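Local coordinates for protein photosystem II stability/assembly factor HCF136, chloroplastic (Cyanidioschyzon merolae, PDB 5OJ3) that is probably essential for photosystem II biogenesis, being required to assemble an early intermediate that contains D2 and cytochrome b559, at residues 378-386 with 402-412; 119-127 with 413-423. All coordinates share one frame; numbering follows the deposited sequence.

Interactions 1 and 2 lie on the two sides of one blade of the seven-bladed beta-propeller, the blade that contains strands 409-414 and 420-424, with 109-111, from early in the modelled chain, at its edge. Interaction 1 joins it to the preceding blade; interaction 2 joins it to the blade that begins with strand 120-125, linking residues that are 286 apart in the chain at their closest ends. The contact centres lie about 16 Å apart. Probable backbone hydrogen bonds connect them, from Leu423 N to Lys411 O (2.9 Å) and from Tyr410 N to Leu423 O (3.0 Å), at the classic beta bulge where Tyr410 and Lys411 both face Leu423.

Interaction 1. Residues 378-386 with 402-412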
loop_
_atom_site.group_PDB
_atom_site.type_symbol
_atom_site.label_atom_id
_atom_site.label_comp_id
_atom_site.label_asym_id
_atom_site.label_seq_id
_atom_site.Cartn_x
_atom_site.Cartn_y
_atom_site.Cartn_z
ATOM N N TRP A 378 -0.397 14.705 -0.395
ATOM C CA TRP A 378 -0.405 14.543 -1.840
ATOM C C TRP A 378 -1.361 13.419 -2.211
ATOM O O TRP A 378 -1.557 12.473 -1.444
ATOM C CB TRP A 378 1.000 14.254 -2.376
ATOM C CG TRP A 378 1.915 15.431 -2.289
ATOM C CD1 TRP A 378 2.714 15.774 -1.239
ATOM C CD2 TRP A 378 2.144 16.413 -3.306
ATOM N NE1 TRP A 378 3.416 16.919 -1.532
ATOM C CE2 TRP A 378 3.087 17.329 -2.797
ATOM C CE3 TRP A 378 1.640 16.610 -4.596
ATOM C CZ2 TRP A 378 3.536 18.425 -3.533
ATOM C CZ3 TRP A 378 2.088 17.698 -5.324
ATOM C CH2 TRP A 378 3.025 18.591 -4.790
ATOM N N ALA A 379 -1.962 13.533 -3.394
ATOM C CA ALA A 379 -2.920 12.544 -3.866
ATOM C C ALA A 379 -2.750 12.314 -5.361
ATOM O O ALA A 379 -2.452 13.246 -6.112
ATOM C CB ALA A 379 -4.360 12.980 -3.568
ATOM N N ALA A 380 -2.946 11.068 -5.782
ATOM C CA ALA A 380 -2.917 10.683 -7.188
ATOM C C ALA A 380 -4.346 10.449 -7.662
ATOM O O ALA A 380 -5.135 9.793 -6.970
ATOM C CB ALA A 380 -2.069 9.429 -7.401
ATOM N N VAL A 381 -4.674 10.981 -8.842
ATOM C CA VAL A 381 -6.048 11.051 -9.316
ATOM C C VAL A 381 -6.149 10.397 -10.691
ATOM O O VAL A 381 -5.173 10.310 -11.440
ATOM C CB VAL A 381 -6.532 12.524 -9.350
ATOM C CG1 VAL A 381 -7.889 12.670 -9.999
ATOM C CG2 VAL A 381 -6.560 13.094 -7.943
ATOM N N GLY A 382 -7.363 9.938 -11.020
ATOM C CA GLY A 382 -7.590 9.123 -12.200
ATOM C C GLY A 382 -7.330 9.831 -13.513
ATOM O O GLY A 382 -7.043 9.171 -14.516
ATOM N N GLY A 383 -7.426 11.157 -13.535
ATOM C CA GLY A 383 -7.166 11.901 -14.746
ATOM C C GLY A 383 -5.706 12.031 -15.109
ATOM O O GLY A 383 -5.363 12.810 -16.001
ATOM N N GLY A 384 -4.829 11.286 -14.440
ATOM C CA GLY A 384 -3.407 11.495 -14.594
ATOM C C GLY A 384 -2.903 12.706 -13.851
ATOM O O GLY A 384 -1.795 13.176 -14.127
ATOM N N SER A 385 -3.688 13.223 -12.912
ATOM C CA SER A 385 -3.369 14.443 -12.192
ATOM C C SER A 385 -2.782 14.147 -10.815
ATOM O O SER A 385 -2.723 13.004 -10.354
ATOM C CB SER A 385 -4.626 15.307 -12.045
ATOM O OG SER A 385 -5.420 15.256 -13.216
ATOM N N MET A 386 -2.343 15.221 -10.161
ATOM C CA MET A 386 -1.709 15.170 -8.849
ATOM C C MET A 386 -2.273 16.311 -8.019
ATOM O O MET A 386 -2.184 17.473 -8.431
ATOM C CB MET A 386 -0.187 15.289 -8.957
ATOM C CG MET A 386 0.552 14.855 -7.706
ATOM S SD MET A 386 0.642 13.066 -7.529
ATOM C CE MET A 386 2.103 12.723 -8.501
ATOM N N VAL A 402 2.880 19.305 -12.532
ATOM C CA VAL A 402 3.269 17.912 -12.376
ATOM C C VAL A 402 2.265 16.971 -13.031
ATOM O O VAL A 402 2.608 15.808 -13.304
ATOM C CB VAL A 402 3.477 17.563 -10.886
ATOM C CG1 VAL A 402 3.915 16.128 -10.706
ATOM C CG2 VAL A 402 4.533 18.491 -10.292
ATOM N N SER A 403 1.069 17.445 -13.348
ATOM C CA SER A 403 0.028 16.598 -13.905
ATOM C C SER A 403 0.215 16.535 -15.420
ATOM O O SER A 403 0.171 17.568 -16.099
ATOM C CB SER A 403 -1.356 17.140 -13.552
ATOM O OG SER A 403 -1.492 17.345 -12.162
ATOM N N LYS A 404 0.434 15.330 -15.939
ATOM C CA LYS A 404 0.408 15.076 -17.366
ATOM C C LYS A 404 -0.801 14.220 -17.685
ATOM O O LYS A 404 -1.073 13.244 -16.991
ATOM C CB LYS A 404 1.664 14.364 -17.833
ATOM C CG LYS A 404 2.931 14.712 -17.072
ATOM C CD LYS A 404 4.032 15.146 -18.008
ATOM C CE LYS A 404 5.108 15.893 -17.268
ATOM N NZ LYS A 404 4.800 17.345 -17.217
ATOM N N VAL A 405 -1.520 14.584 -18.731
ATOM C CA VAL A 405 -2.685 13.807 -19.121
ATOM C C VAL A 405 -2.189 12.619 -19.927
ATOM O O VAL A 405 -1.143 12.688 -20.578
ATOM C CB VAL A 405 -3.673 14.689 -19.909
ATOM C CG1 VAL A 405 -4.876 13.878 -20.374
ATOM C CG2 VAL A 405 -4.121 15.871 -19.060
ATOM N N GLY A 406 -2.947 11.528 -19.906
ATOM C CA GLY A 406 -2.518 10.317 -20.578
ATOM C C GLY A 406 -1.818 9.348 -19.647
ATOM O O GLY A 406 -2.331 8.254 -19.396
ATOM N N ALA A 407 -0.652 9.732 -19.131
ATOM C CA ALA A 407 0.077 8.865 -18.214
ATOM C C ALA A 407 -0.677 8.745 -16.895
ATOM O O ALA A 407 -1.184 9.734 -16.359
ATOM C CB ALA A 407 1.489 9.400 -17.976
ATOM N N ASN A 408 -0.744 7.527 -16.367
ATOM C CA ASN A 408 -1.519 7.244 -15.169
ATOM C C ASN A 408 -0.624 7.198 -13.935
ATOM O O ASN A 408 0.544 6.813 -14.008
ATOM C CB ASN A 408 -2.252 5.910 -15.321
ATOM C CG ASN A 408 -3.322 5.952 -16.396
ATOM O OD1 ASN A 408 -3.885 7.007 -16.691
ATOM N ND2 ASN A 408 -3.596 4.801 -17.000
ATOM N N LEU A 409 -1.187 7.600 -12.794
ATOM C CA LEU A 409 -0.457 7.677 -11.531
ATOM C C LEU A 409 -1.208 6.871 -10.481
ATOM O O LEU A 409 -2.360 7.184 -10.167
ATOM C CB LEU A 409 -0.284 9.130 -11.085
ATOM C CG LEU A 409 0.529 9.983 -12.059
ATOM C CD1 LEU A 409 0.772 11.367 -11.498
ATOM C CD2 LEU A 409 1.851 9.297 -12.371
ATOM N N TYR A 410 -0.551 5.848 -9.926
ATOM C CA TYR A 410 -1.235 4.865 -9.096
ATOM C C TYR A 410 -0.829 4.863 -7.628
ATOM O O TYR A 410 -1.634 4.440 -6.792
ATOM C CB TYR A 410 -1.011 3.451 -9.655
ATOM C CG TYR A 410 -1.629 3.206 -11.015
ATOM C CD1 TYR A 410 -2.789 3.864 -11.405
ATOM C CD2 TYR A 410 -1.047 2.319 -11.912
ATOM C CE1 TYR A 410 -3.354 3.641 -12.648
ATOM C CE2 TYR A 410 -1.604 2.090 -13.157
ATOM C CZ TYR A 410 -2.757 2.753 -13.520
ATOM O OH TYR A 410 -3.312 2.527 -14.759
ATOM N N LYS A 411 0.377 5.316 -7.287
ATOM C CA LYS A 411 0.903 5.042 -5.956
ATOM C C LYS A 411 1.920 6.105 -5.564
ATOM O O LYS A 411 2.776 6.480 -6.369
ATOM C CB LYS A 411 1.537 3.648 -5.907
ATOM C CG LYS A 411 1.903 3.150 -4.520
ATOM C CD LYS A 411 2.728 1.876 -4.622
ATOM C CE LYS A 411 3.615 1.671 -3.407
ATOM N NZ LYS A 411 2.807 1.480 -2.173
ATOM N N ILE A 412 1.826 6.574 -4.320
ATOM C CA ILE A 412 2.786 7.509 -3.744
ATOM C C ILE A 412 3.380 6.889 -2.485
ATOM O O ILE A 412 2.663 6.294 -1.674
ATOM C CB ILE A 412 2.144 8.875 -3.431
ATOM C CG1 ILE A 412 1.226 9.310 -4.577
ATOM C CG2 ILE A 412 3.218 9.922 -3.162
ATOM C CD1 ILE A 412 0.692 10.724 -4.436
#
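Met386 reaches from its own sheet into a greasy pocket formed by Val402, Leu409 and Ile412, and its side chain can be followed atom by atom. CB lies beside Ser403, 4.0 Å from Ser403 OG. CG stands anti to the backbone N (chi1 -164°), after which the chain bends at chi2 and again at chi3. The sulfur is thereby brought to the tip of Ile412, with SD 3.9 Å from Ile412 CD1. The terminal CE meets Leu409 CD1 at 3.5 Å, the two side chains crossing at about a right angle, and has Val402 CG1 as a looser neighbour.

This is the packing of adjacent blades in a beta-propeller. Strands 378-381 and 409-412 belong to different four-stranded sheets, and their axes, 6.2 Å apart at closest approach, run nearly antiparallel at 157°. Ala380 CB rests on the backbone of Leu409, 3.6 Å from Leu409 O, and close to Leu409 CB. Ile412 CD1 also touches Trp378 CB, while Val422 of the next strand covers Ile412, Leu409 and Met386 from within the second blade.

At the loop end the contact turns polar. Met386 N donates to Ser403 OG (3.0 Å), a noticeably bent bond with an N-H...O angle of 139°. The same hydroxyl is bonded to Asp399 O, so the loop leading out of one blade is tied both to the start of strand 386-389 and back to Asp399, just after strand 397-398. The hairpin that leads into Met386 closes with a type I turn from Val381 to Gly384 and a G1 bulge, Gly384 and Ser385 both facing Val381. Gly384 has a positive phi and presents its bare CA to Ala407 O at 3.3 Å.

Interaction 2. Residues 119-127 with 413-423; sequences VLFDIDFSQ and KFFGSQRGFVL
Leu423 nests against Leu120 and Asp122, its CD2 3.6 Å from Leu120 CB and its CD1 lying over the backbone of Asp122. The pairing joins two neighbouring propeller blades, and strand 120-125 runs nearly antiparallel (159°) to strand 420-423 of the hairpin, 7.4 Å from it at closest approach between axes, the sheets meeting largely through side chains. Next along, Ile123 sends CG1 anti to its backbone N (chi1 -176°), which lays CD1 over the centre of the Phe421 ring, a CH-pi contact of 3.9 Å to the centroid. Phe125 completes an aromatic cluster. Its edge points at the face of Phe415 in a T-shaped pair, the centroids 5.4 Å apart and the planes at 86°, whereas it meets Phe421 obliquely.

Polar groups border this core. Lys413 NZ forms a salt bridge with Asp122 OD1 (2.6 Å), approaching on the syn side of the carboxylate, and also donates to Ile123 O at 3.1 Å, tilted out of the carbonyl plane. Two grips thus hold the ammonium group over the strand.

A second shell positions the acids: strand 169-176 of the following blade gives Val173 N to Asp122 OD2 and Phe175 N to Asp124 OD2. The other oxygen, Asp124 OD1, sits at the Phe415 ring edge, 3.0 Å from Phe415 CE2.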
loop_
_atom_site.group_PDB
_atom_site.type_symbol
_atom_site.label_atom_id
_atom_site.label_comp_id
_atom_site.label_asym_id
_atom_site.label_seq_id
_atom_site.Cartn_x
_atom_site.Cartn_y
_atom_site.Cartn_z
ATOM N N VAL A 119 4.345 -1.129 -15.894
ATOM C CA VAL A 119 3.798 -0.270 -14.843
ATOM C C VAL A 119 4.428 -0.621 -13.502
ATOM O O VAL A 119 4.481 -1.793 -13.106
ATOM C CB VAL A 119 2.257 -0.321 -14.776
ATOM C CG1 VAL A 119 1.709 -1.724 -14.665
ATOM C CG2 VAL A 119 1.758 0.561 -13.610
ATOM N N LEU A 120 4.911 0.412 -12.813
ATOM C CA LEU A 120 5.667 0.276 -11.574
ATOM C C LEU A 120 4.740 -0.018 -10.401
ATOM O O LEU A 120 3.691 0.618 -10.254
ATOM C CB LEU A 120 6.440 1.565 -11.305
ATOM C CG LEU A 120 7.203 2.154 -12.487
ATOM C CD1 LEU A 120 7.919 3.402 -12.057
ATOM C CD2 LEU A 120 8.186 1.163 -13.054
ATOM N N PHE A 121 5.121 -0.987 -9.567
ATOM C CA PHE A 121 4.257 -1.412 -8.476
ATOM C C PHE A 121 4.785 -1.111 -7.085
ATOM O O PHE A 121 3.979 -0.851 -6.189
ATOM C CB PHE A 121 3.962 -2.910 -8.582
ATOM C CG PHE A 121 2.725 -3.203 -9.357
ATOM C CD1 PHE A 121 2.675 -2.982 -10.722
ATOM C CD2 PHE A 121 1.581 -3.638 -8.709
ATOM C CE1 PHE A 121 1.521 -3.233 -11.434
ATOM C CE2 PHE A 121 0.423 -3.876 -9.412
ATOM C CZ PHE A 121 0.390 -3.683 -10.779
ATOM N N ASP A 122 6.097 -1.145 -6.865
ATOM C CA ASP A 122 6.620 -0.814 -5.546
ATOM C C ASP A 122 8.102 -0.488 -5.638
ATOM O O ASP A 122 8.794 -0.874 -6.583
ATOM C CB ASP A 122 6.393 -1.945 -4.539
ATOM C CG ASP A 122 6.504 -1.470 -3.102
ATOM O OD1 ASP A 122 6.504 -0.240 -2.886
ATOM O OD2 ASP A 122 6.605 -2.321 -2.192
ATOM N N ILE A 123 8.571 0.232 -4.623
ATOM C CA ILE A 123 9.970 0.615 -4.480
ATOM C C ILE A 123 10.293 0.640 -2.992
ATOM O O ILE A 123 9.476 1.076 -2.177
ATOM C CB ILE A 123 10.245 1.975 -5.163
ATOM C CG1 ILE A 123 11.728 2.341 -5.095
ATOM C CG2 ILE A 123 9.373 3.075 -4.568
ATOM C CD1 ILE A 123 12.066 3.604 -5.852
ATOM N N ASP A 124 11.479 0.151 -2.634
ATOM C CA ASP A 124 11.921 0.187 -1.247
ATOM C C ASP A 124 13.440 0.285 -1.222
ATOM O O ASP A 124 14.115 -0.040 -2.201
ATOM C CB ASP A 124 11.437 -1.044 -0.464
ATOM C CG ASP A 124 11.579 -0.875 1.042
ATOM O OD1 ASP A 124 11.739 0.274 1.501
ATOM O OD2 ASP A 124 11.524 -1.888 1.770
ATOM N N PHE A 125 13.972 0.731 -0.084
ATOM C CA PHE A 125 15.390 1.038 0.038
ATOM C C PHE A 125 16.010 0.273 1.199
ATOM O O PHE A 125 15.401 0.135 2.264
ATOM C CB PHE A 125 15.607 2.544 0.227
ATOM C CG PHE A 125 15.508 3.331 -1.049
ATOM C CD1 PHE A 125 16.615 3.501 -1.862
ATOM C CD2 PHE A 125 14.304 3.891 -1.441
ATOM C CE1 PHE A 125 16.526 4.216 -3.041
ATOM C CE2 PHE A 125 14.208 4.609 -2.618
ATOM C CZ PHE A 125 15.321 4.772 -3.419
ATOM N N SER A 126 17.227 -0.222 0.974
ATOM C CA SER A 126 18.002 -0.883 2.017
ATOM C C SER A 126 18.237 0.040 3.208
ATOM O O SER A 126 18.429 1.249 3.053
ATOM C CB SER A 126 19.338 -1.361 1.453
ATOM O OG SER A 126 20.305 -1.485 2.482
ATOM N N GLN A 127 18.223 -0.545 4.409
ATOM C CA GLN A 127 18.467 0.216 5.628
ATOM C C GLN A 127 19.952 0.458 5.870
ATOM O O GLN A 127 20.315 1.447 6.520
ATOM C CB GLN A 127 17.870 -0.509 6.833
ATOM C CG GLN A 127 16.454 -0.100 7.183
ATOM C CD GLN A 127 15.981 -0.736 8.474
ATOM O OE1 GLN A 127 16.196 -1.926 8.706
ATOM N NE2 GLN A 127 15.343 0.056 9.327
ATOM N N LYS A 413 4.695 7.044 -2.323
ATOM C CA LYS A 413 5.437 6.453 -1.212
ATOM C C LYS A 413 6.549 7.387 -0.769
ATOM O O LYS A 413 7.403 7.762 -1.576
ATOM C CB LYS A 413 6.010 5.095 -1.618
ATOM C CG LYS A 413 6.529 4.250 -0.481
ATOM C CD LYS A 413 7.072 2.950 -1.017
ATOM C CE LYS A 413 7.243 1.943 0.097
ATOM N NZ LYS A 413 6.948 0.574 -0.414
ATOM N N PHE A 414 6.536 7.764 0.504
ATOM C CA PHE A 414 7.612 8.545 1.091
ATOM C C PHE A 414 8.524 7.656 1.927
ATOM O O PHE A 414 8.105 6.619 2.446
ATOM C CB PHE A 414 7.065 9.679 1.964
ATOM C CG PHE A 414 6.464 10.814 1.184
ATOM C CD1 PHE A 414 5.233 10.679 0.566
ATOM C CD2 PHE A 414 7.139 12.021 1.067
ATOM C CE1 PHE A 414 4.682 11.724 -0.153
ATOM C CE2 PHE A 414 6.594 13.069 0.348
ATOM C CZ PHE A 414 5.363 12.919 -0.262
ATOM N N PHE A 415 9.779 8.083 2.052
ATOM C CA PHE A 415 10.757 7.500 2.975
ATOM C C PHE A 415 11.315 8.673 3.769
ATOM O O PHE A 415 12.336 9.257 3.398
ATOM C CB PHE A 415 11.859 6.723 2.267
ATOM C CG PHE A 415 11.372 5.550 1.473
ATOM C CD1 PHE A 415 10.791 5.717 0.230
ATOM C CD2 PHE A 415 11.497 4.269 1.984
ATOM C CE1 PHE A 415 10.347 4.626 -0.493
ATOM C CE2 PHE A 415 11.052 3.177 1.268
ATOM C CZ PHE A 415 10.480 3.355 0.025
ATOM N N GLY A 416 10.649 9.002 4.866
ATOM C CA GLY A 416 10.886 10.263 5.531
ATOM C C GLY A 416 10.268 11.389 4.722
ATOM O O GLY A 416 9.691 11.188 3.655
ATOM N N SER A 417 10.399 12.601 5.248
ATOM C CA SER A 417 9.781 13.753 4.604
ATOM C C SER A 417 10.603 14.308 3.448
ATOM O O SER A 417 10.164 15.273 2.811
ATOM C CB SER A 417 9.527 14.858 5.634
ATOM O OG SER A 417 10.705 15.600 5.891
ATOM N N GLN A 418 11.773 13.736 3.157
ATOM C CA GLN A 418 12.661 14.274 2.136
ATOM C C GLN A 418 12.983 13.293 1.017
ATOM O O GLN A 418 13.760 13.635 0.120
ATOM C CB GLN A 418 13.962 14.780 2.770
ATOM C CG GLN A 418 13.726 15.759 3.902
ATOM C CD GLN A 418 13.459 17.161 3.393
ATOM O OE1 GLN A 418 12.314 17.615 3.369
ATOM N NE2 GLN A 418 14.512 17.852 2.973
ATOM N N ARG A 419 12.424 12.087 1.047
ATOM C CA ARG A 419 12.519 11.155 -0.067
ATOM C C ARG A 419 11.109 10.726 -0.436
ATOM O O ARG A 419 10.332 10.326 0.437
ATOM C CB ARG A 419 13.377 9.936 0.289
ATOM N N GLY A 420 10.779 10.810 -1.721
ATOM C CA GLY A 420 9.463 10.408 -2.174
ATOM C C GLY A 420 9.488 10.003 -3.626
ATOM O O GLY A 420 10.333 10.457 -4.401
ATOM N N PHE A 421 8.546 9.140 -3.994
ATOM C CA PHE A 421 8.414 8.651 -5.355
ATOM C C PHE A 421 6.935 8.503 -5.678
ATOM O O PHE A 421 6.097 8.354 -4.786
ATOM C CB PHE A 421 9.130 7.306 -5.566
ATOM C CG PHE A 421 10.630 7.369 -5.401
ATOM C CD1 PHE A 421 11.211 7.393 -4.143
ATOM C CD2 PHE A 421 11.454 7.400 -6.514
ATOM C CE1 PHE A 421 12.590 7.452 -3.999
ATOM C CE2 PHE A 421 12.830 7.454 -6.377
ATOM C CZ PHE A 421 13.398 7.481 -5.119
ATOM N N VAL A 422 6.621 8.556 -6.970
ATOM C CA VAL A 422 5.286 8.255 -7.468
ATOM C C VAL A 422 5.430 7.255 -8.604
ATOM O O VAL A 422 6.238 7.458 -9.515
ATOM C CB VAL A 422 4.549 9.521 -7.947
ATOM C CG1 VAL A 422 3.270 9.150 -8.694
ATOM C CG2 VAL A 422 4.238 10.432 -6.772
ATOM N N LEU A 423 4.645 6.183 -8.552
ATOM C CA LEU A 423 4.745 5.097 -9.512
ATOM C C LEU A 423 3.494 5.082 -10.379
ATOM O O LEU A 423 2.375 5.221 -9.875
ATOM C CB LEU A 423 4.919 3.746 -8.813
ATOM C CG LEU A 423 6.061 3.638 -7.801
ATOM C CD1 LEU A 423 5.802 2.482 -6.848
ATOM C CD2 LEU A 423 7.421 3.513 -8.473
#